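Local coordinates for actin binding protein family protein (Entamoeba histolytica HM-1:IMSS, PDB 6K2F) that probably binds ADP-actin monomers and inhibits polymerisation by sequestering them, as an ADF-family twinfilin represented by its N-terminal domain, at residues Asn10-Met15 with Arg22-Thr27; Gly59-Ile64 with Asp88-Arg93. All coordinates share one frame; numbering follows the deposited sequence.

Contact 1 of 2, residues Asn10-Met15 with Arg22-Thr27; sequences NKFKDM and RFIQAT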
loop_
_atom_site.group_PDB
_atom_site.type_symbol
_atom_site.label_atom_id
_atom_site.label_comp_id
_atom_site.label_asym_id
_atom_site.label_seq_id
_atom_site.Cartn_x
_atom_site.Cartn_y
_atom_site.Cartn_z
ATOM N N ASN A 10 13.214 12.872 -1.615
ATOM C CA ASN A 10 12.424 12.748 -2.870
ATOM C C ASN A 10 11.436 11.574 -2.769
ATOM O O ASN A 10 10.260 11.751 -3.148
ATOM C CB ASN A 10 13.338 12.583 -4.086
ATOM C CG ASN A 10 12.572 12.317 -5.367
ATOM O OD1 ASN A 10 12.875 11.375 -6.099
ATOM N ND2 ASN A 10 11.569 13.138 -5.634
ATOM N N LYS A 11 11.909 10.397 -2.352
ATOM C CA LYS A 11 11.065 9.181 -2.327
ATOM C C LYS A 11 9.972 9.376 -1.278
ATOM O O LYS A 11 8.819 8.992 -1.527
ATOM C CB LYS A 11 11.899 7.934 -2.035
ATOM C CG LYS A 11 12.874 7.511 -3.128
ATOM C CD LYS A 11 12.316 7.392 -4.536
ATOM C CE LYS A 11 13.414 7.242 -5.570
ATOM N NZ LYS A 11 14.398 8.349 -5.489
ATOM N N PHE A 12 10.311 9.966 -0.132
ATOM C CA PHE A 12 9.327 10.281 0.923
ATOM C C PHE A 12 8.253 11.201 0.364
ATOM O O PHE A 12 7.055 10.897 0.503
ATOM C CB PHE A 12 9.973 10.922 2.148
ATOM C CG PHE A 12 8.930 11.254 3.179
ATOM C CD1 PHE A 12 8.496 10.278 4.064
ATOM C CD2 PHE A 12 8.330 12.495 3.192
ATOM C CE1 PHE A 12 7.514 10.583 4.993
ATOM C CE2 PHE A 12 7.329 12.778 4.105
ATOM C CZ PHE A 12 6.927 11.817 4.997
ATOM N N LYS A 13 8.654 12.309 -0.257
ATOM C CA LYS A 13 7.668 13.288 -0.776
ATOM C C LYS A 13 6.788 12.624 -1.829
ATOM O O LYS A 13 5.601 12.922 -1.849
ATOM C CB LYS A 13 8.379 14.505 -1.357
ATOM C CG LYS A 13 8.985 15.409 -0.302
ATOM C CD LYS A 13 9.813 16.535 -0.908
ATOM C CE LYS A 13 9.895 17.798 -0.070
ATOM N NZ LYS A 13 9.760 17.530 1.381
ATOM N N ASP A 14 7.371 11.764 -2.667
ATOM C CA ASP A 14 6.621 11.030 -3.712
ATOM C C ASP A 14 5.586 10.115 -3.048
ATOM O O ASP A 14 4.397 10.183 -3.425
ATOM C CB ASP A 14 7.548 10.258 -4.643
ATOM C CG ASP A 14 6.780 9.677 -5.818
ATOM O OD1 ASP A 14 5.953 10.416 -6.377
ATOM O OD2 ASP A 14 6.978 8.485 -6.125
ATOM N N MET A 15 5.998 9.306 -2.076
ATOM C CA MET A 15 5.071 8.375 -1.390
ATOM C C MET A 15 4.024 9.166 -0.602
ATOM O O MET A 15 2.835 8.777 -0.618
ATOM C CB MET A 15 5.830 7.435 -0.458
ATOM C CG MET A 15 4.961 6.290 0.008
ATOM S SD MET A 15 5.852 5.035 0.972
ATOM C CE MET A 15 6.982 4.390 -0.258
ATOM N N ARG A 22 3.636 2.052 1.418
ATOM C CA ARG A 22 3.331 2.057 2.860
ATOM C C ARG A 22 4.521 2.571 3.668
ATOM O O ARG A 22 4.291 3.340 4.617
ATOM C CB ARG A 22 2.903 0.666 3.317
ATOM C CG ARG A 22 2.568 0.617 4.801
ATOM C CD ARG A 22 1.412 1.519 5.217
ATOM N NE ARG A 22 0.155 1.042 4.669
ATOM C CZ ARG A 22 -1.001 1.671 4.756
ATOM N NH1 ARG A 22 -1.094 2.852 5.346
ATOM N NH2 ARG A 22 -2.079 1.135 4.212
ATOM N N PHE A 23 5.729 2.060 3.443
ATOM C CA PHE A 23 6.837 2.510 4.302
ATOM C C PHE A 23 8.178 2.489 3.587
ATOM O O PHE A 23 8.365 1.814 2.588
ATOM C CB PHE A 23 6.855 1.728 5.614
ATOM C CG PHE A 23 7.184 0.263 5.582
ATOM C CD1 PHE A 23 8.486 -0.182 5.497
ATOM C CD2 PHE A 23 6.192 -0.669 5.828
ATOM C CE1 PHE A 23 8.774 -1.527 5.612
ATOM C CE2 PHE A 23 6.488 -2.017 5.952
ATOM C CZ PHE A 23 7.778 -2.444 5.838
ATOM N N ILE A 24 9.074 3.262 4.177
ATOM C CA ILE A 24 10.480 3.406 3.726
ATOM C C ILE A 24 11.357 3.072 4.917
ATOM O O ILE A 24 11.174 3.653 5.971
ATOM C CB ILE A 24 10.770 4.823 3.217
ATOM C CG1 ILE A 24 9.827 5.209 2.079
ATOM C CG2 ILE A 24 12.237 4.934 2.828
ATOM C CD1 ILE A 24 9.808 6.705 1.768
ATOM N N GLN A 25 12.237 2.105 4.755
ATOM C CA GLN A 25 13.252 1.800 5.781
ATOM C C GLN A 25 14.473 2.620 5.420
ATOM O O GLN A 25 14.802 2.676 4.203
ATOM C CB GLN A 25 13.610 0.325 5.821
ATOM C CG GLN A 25 14.583 -0.019 6.945
ATOM C CD GLN A 25 14.831 -1.503 6.968
ATOM O OE1 GLN A 25 14.797 -2.165 5.937
ATOM N NE2 GLN A 25 15.091 -2.024 8.146
ATOM N N ALA A 26 15.085 3.262 6.406
ATOM C CA ALA A 26 16.275 4.096 6.153
ATOM C C ALA A 26 17.347 3.763 7.182
ATOM O O ALA A 26 17.018 3.414 8.315
ATOM C CB ALA A 26 15.906 5.555 6.186
ATOM N N THR A 27 18.606 3.888 6.798
ATOM C CA THR A 27 19.742 3.715 7.724
ATOM C C THR A 27 20.726 4.854 7.508
ATOM O O THR A 27 20.727 5.488 6.437
ATOM C CB THR A 27 20.462 2.367 7.578
ATOM O OG1 THR A 27 20.984 2.248 6.254
ATOM C CG2 THR A 27 19.542 1.200 7.850
#

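Contact 2 of 2, residues Gly59-Ile64 with Asp88-Arg93; sequences GEPSYI and DRAKVR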
loop_
_atom_site.group_PDB
_atom_site.type_symbol
_atom_site.label_atom_id
_atom_site.label_comp_id
_atom_site.label_asym_id
_atom_site.label_seq_id
_atom_site.Cartn_x
_atom_site.Cartn_y
_atom_site.Cartn_z
ATOM N N GLY A 59 19.840 -6.365 16.054
ATOM C CA GLY A 59 21.083 -5.718 16.517
ATOM C C GLY A 59 21.508 -4.564 15.644
ATOM O O GLY A 59 22.485 -3.906 16.043
ATOM N N GLU A 60 20.838 -4.324 14.500
ATOM C CA GLU A 60 21.197 -3.235 13.545
ATOM C C GLU A 60 20.136 -2.146 13.633
ATOM O O GLU A 60 19.002 -2.384 13.254
ATOM C CB GLU A 60 21.260 -3.789 12.127
ATOM C CG GLU A 60 22.393 -4.780 11.919
ATOM C CD GLU A 60 22.668 -5.167 10.468
ATOM O OE1 GLU A 60 22.016 -4.606 9.547
ATOM O OE2 GLU A 60 23.520 -6.052 10.265
ATOM N N PRO A 61 20.454 -0.936 14.138
ATOM C CA PRO A 61 19.478 0.136 14.170
ATOM C C PRO A 61 18.976 0.459 12.762
ATOM O O PRO A 61 19.698 0.432 11.816
ATOM C CB PRO A 61 20.210 1.305 14.824
ATOM C CG PRO A 61 21.347 0.658 15.583
ATOM C CD PRO A 61 21.731 -0.540 14.747
ATOM N N SER A 62 17.690 0.798 12.674
ATOM C CA SER A 62 17.114 1.337 11.424
ATOM C C SER A 62 15.906 2.180 11.752
ATOM O O SER A 62 15.356 2.068 12.869
ATOM C CB SER A 62 16.806 0.289 10.383
ATOM O OG SER A 62 15.791 -0.606 10.796
ATOM N N TYR A 63 15.547 3.046 10.822
ATOM C CA TYR A 63 14.297 3.813 10.888
ATOM C C TYR A 63 13.295 3.250 9.897
ATOM O O TYR A 63 13.658 2.850 8.789
ATOM C CB TYR A 63 14.533 5.262 10.513
ATOM C CG TYR A 63 15.560 5.983 11.335
ATOM C CD1 TYR A 63 15.329 6.291 12.658
ATOM C CD2 TYR A 63 16.747 6.412 10.766
ATOM C CE1 TYR A 63 16.259 6.993 13.410
ATOM C CE2 TYR A 63 17.667 7.143 11.487
ATOM C CZ TYR A 63 17.437 7.431 12.815
ATOM O OH TYR A 63 18.396 8.127 13.500
ATOM N N ILE A 64 12.021 3.316 10.262
ATOM C CA ILE A 64 10.911 3.025 9.314
ATOM C C ILE A 64 9.989 4.236 9.311
ATOM O O ILE A 64 9.521 4.626 10.368
ATOM C CB ILE A 64 10.073 1.798 9.707
ATOM C CG1 ILE A 64 10.910 0.557 10.011
ATOM C CG2 ILE A 64 9.037 1.559 8.612
ATOM C CD1 ILE A 64 11.444 -0.091 8.813
ATOM N N ASP A 88 19.334 -2.289 22.246
ATOM C CA ASP A 88 20.190 -1.929 23.402
ATOM C C ASP A 88 21.615 -2.439 23.175
ATOM O O ASP A 88 22.540 -1.825 23.734
ATOM C CB ASP A 88 19.639 -2.506 24.700
ATOM C CG ASP A 88 18.403 -1.825 25.234
ATOM O OD1 ASP A 88 18.191 -0.638 24.901
ATOM O OD2 ASP A 88 17.688 -2.483 26.019
ATOM N N ARG A 89 21.806 -3.530 22.420
ATOM C CA ARG A 89 23.166 -4.127 22.308
ATOM C C ARG A 89 23.954 -3.415 21.204
ATOM O O ARG A 89 25.198 -3.680 21.130
ATOM C CB ARG A 89 23.131 -5.636 22.052
ATOM C CG ARG A 89 22.736 -6.053 20.644
ATOM C CD ARG A 89 22.721 -7.571 20.587
ATOM N NE ARG A 89 22.527 -8.077 19.246
ATOM C CZ ARG A 89 23.509 -8.304 18.372
ATOM N NH1 ARG A 89 24.759 -8.012 18.688
ATOM N NH2 ARG A 89 23.216 -8.774 17.173
ATOM N N ALA A 90 23.338 -2.534 20.420
ATOM C CA ALA A 90 24.082 -1.717 19.439
ATOM C C ALA A 90 25.124 -0.918 20.238
ATOM O O ALA A 90 24.902 -0.568 21.434
ATOM C CB ALA A 90 23.163 -0.847 18.626
ATOM N N LYS A 91 26.285 -0.685 19.642
ATOM C CA LYS A 91 27.370 0.031 20.343
ATOM C C LYS A 91 26.878 1.436 20.718
ATOM O O LYS A 91 26.034 2.018 19.983
ATOM C CB LYS A 91 28.643 0.048 19.494
ATOM C CG LYS A 91 29.295 -1.316 19.294
ATOM C CD LYS A 91 29.365 -2.177 20.548
ATOM C CE LYS A 91 30.163 -3.452 20.370
ATOM N NZ LYS A 91 29.388 -4.494 19.654
ATOM N N VAL A 92 27.413 1.983 21.810
ATOM C CA VAL A 92 26.938 3.291 22.347
ATOM C C VAL A 92 27.032 4.368 21.253
ATOM O O VAL A 92 26.066 5.117 21.104
ATOM C CB VAL A 92 27.675 3.684 23.637
ATOM C CG1 VAL A 92 27.379 5.120 24.026
ATOM C CG2 VAL A 92 27.320 2.741 24.779
ATOM N N ARG A 93 28.108 4.412 20.459
ATOM C CA ARG A 93 28.246 5.440 19.375
ATOM C C ARG A 93 27.043 5.349 18.417
ATOM O O ARG A 93 26.470 6.403 18.066
ATOM C CB ARG A 93 29.618 5.279 18.692
ATOM C CG ARG A 93 29.889 6.179 17.484
ATOM C CD ARG A 93 29.468 5.499 16.179
ATOM N NE ARG A 93 29.686 6.250 14.936
ATOM C CZ ARG A 93 29.208 5.889 13.737
ATOM N NH1 ARG A 93 28.497 4.780 13.594
ATOM N NH2 ARG A 93 29.452 6.630 12.674
#

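Contact 1 of 2, residues Asn10-Met15 with Arg22-Thr27
Met-15 and Ile-24 reach toward each other from helix and strand and overlap side by side, each heading for the backbone of the other's segment. The terminal methyl CE of Met-15 rests 3.8 Å from CG1 of Ile-24. Two torsions place it there: CG lies anti to the backbone N (chi1 -167°), which sends the chain straight toward the strand, and a bend about CG–SD (chi3 -65°) swings the methyl over to Ile-24. The sulfur stops over the start of the strand, SD of Met-15 lying 3.7 Å from N of Arg-22. Ile-24 in turn drives its CD1 methyl against the helix backbone, 3.7 Å from CA of Phe-12. The same methyl approaches the Phe-12 ring obliquely; beyond this contact the ring also meets Trp-80 and packs on Leu-65 of the neighbouring strand 62-68.

The side chain of Arg-22 leaves its backbone on the side away from the helix, its guanidinium held by salt bridges to Asp-48 and Glu-69. A classic bulge sets Arg-22 and Phe-23 together opposite the single residue Glu-39 of strand 32-39, and Phe-23 sends its ring to the other side of the sheet, edge-to-face with Tyr-55. Helix 10-15 runs nearly antiparallel to strand 23-27, at 166° and 9.7 Å between axes. This is apolar helix-on-sheet packing in the core of the ADF-homology fold, whose mixed central sheet is covered by helices.

Contact 2 of 2, residues Gly59-Ile64 with Asp88-Arg93
A small, partly buried van der Waals contact joins two loops at the periphery of the fold: the turn that leads into strand 62-68 and the turn that precedes helix 92-101. Pro-61 and Ala-90 supply its apolar half. The CB methyl of Ala-90 points at the proline ring and lies 3.9 Å from CG of Pro-61, with CD of the same ring only slightly farther away at 4.1 Å. The methyl therefore sits against the CG–CD side of the ring. It also comes within 4.1 Å of O of Gly-59, so one methyl packs against both ring and backbone. Pro-61 also touches Pro-87 and, on helix 92-101, Tyr-98.

The second half is a flat guanidinium laid against a glycine. CA of Gly-59 lies over one face of the Arg-89 group, 3.8 Å from NH2 of Arg-89 and nearly as close to its NE and CZ. Arg-89 gets there with CG between its backbone N and carbonyl carbon (chi1 74°), followed by an extended chain to NE and a quarter turn of the guanidinium (chi4 88°). The bare CA lets the plane settle this close; Gly-59 also has a positive phi of 85°, a backbone shape that glycine adopts readily. Its N is hydrogen-bonded to the hydroxyl of Tyr-85.

The charge of Arg-89 is used elsewhere, in a salt bridge from NH2 to Glu-58, the chain neighbour of Gly-59. That bond probably helps hold the guanidinium over the glycine. The two loops themselves meet through van der Waals contact alone, and the polar fixing comes from Glu-58 and Tyr-85.

In the fold
Contact 1 belongs to the core and contact 2 to the periphery, partly buried, their centres about 20 Å apart, yet both are tied to one sheet. Strand 23-29, which carries the second segment of contact 1, lies antiparallel beside strand 62-68, which continues from the loop of contact 2. The strands are joined by a probable backbone hydrogen bond from Ala-26 to Tyr-63 and a side-chain one between Gln-25 and Ser-62, while Phe-23 packs on Ile-64. Both interfaces lack direct polar bonds between their segments. Contact 1 packs a methionine thioether and an isoleucine between helix and strand, beside Phe-12; contact 2 joins loops through a proline against an alanine methyl and an exposed arginine over a glycine.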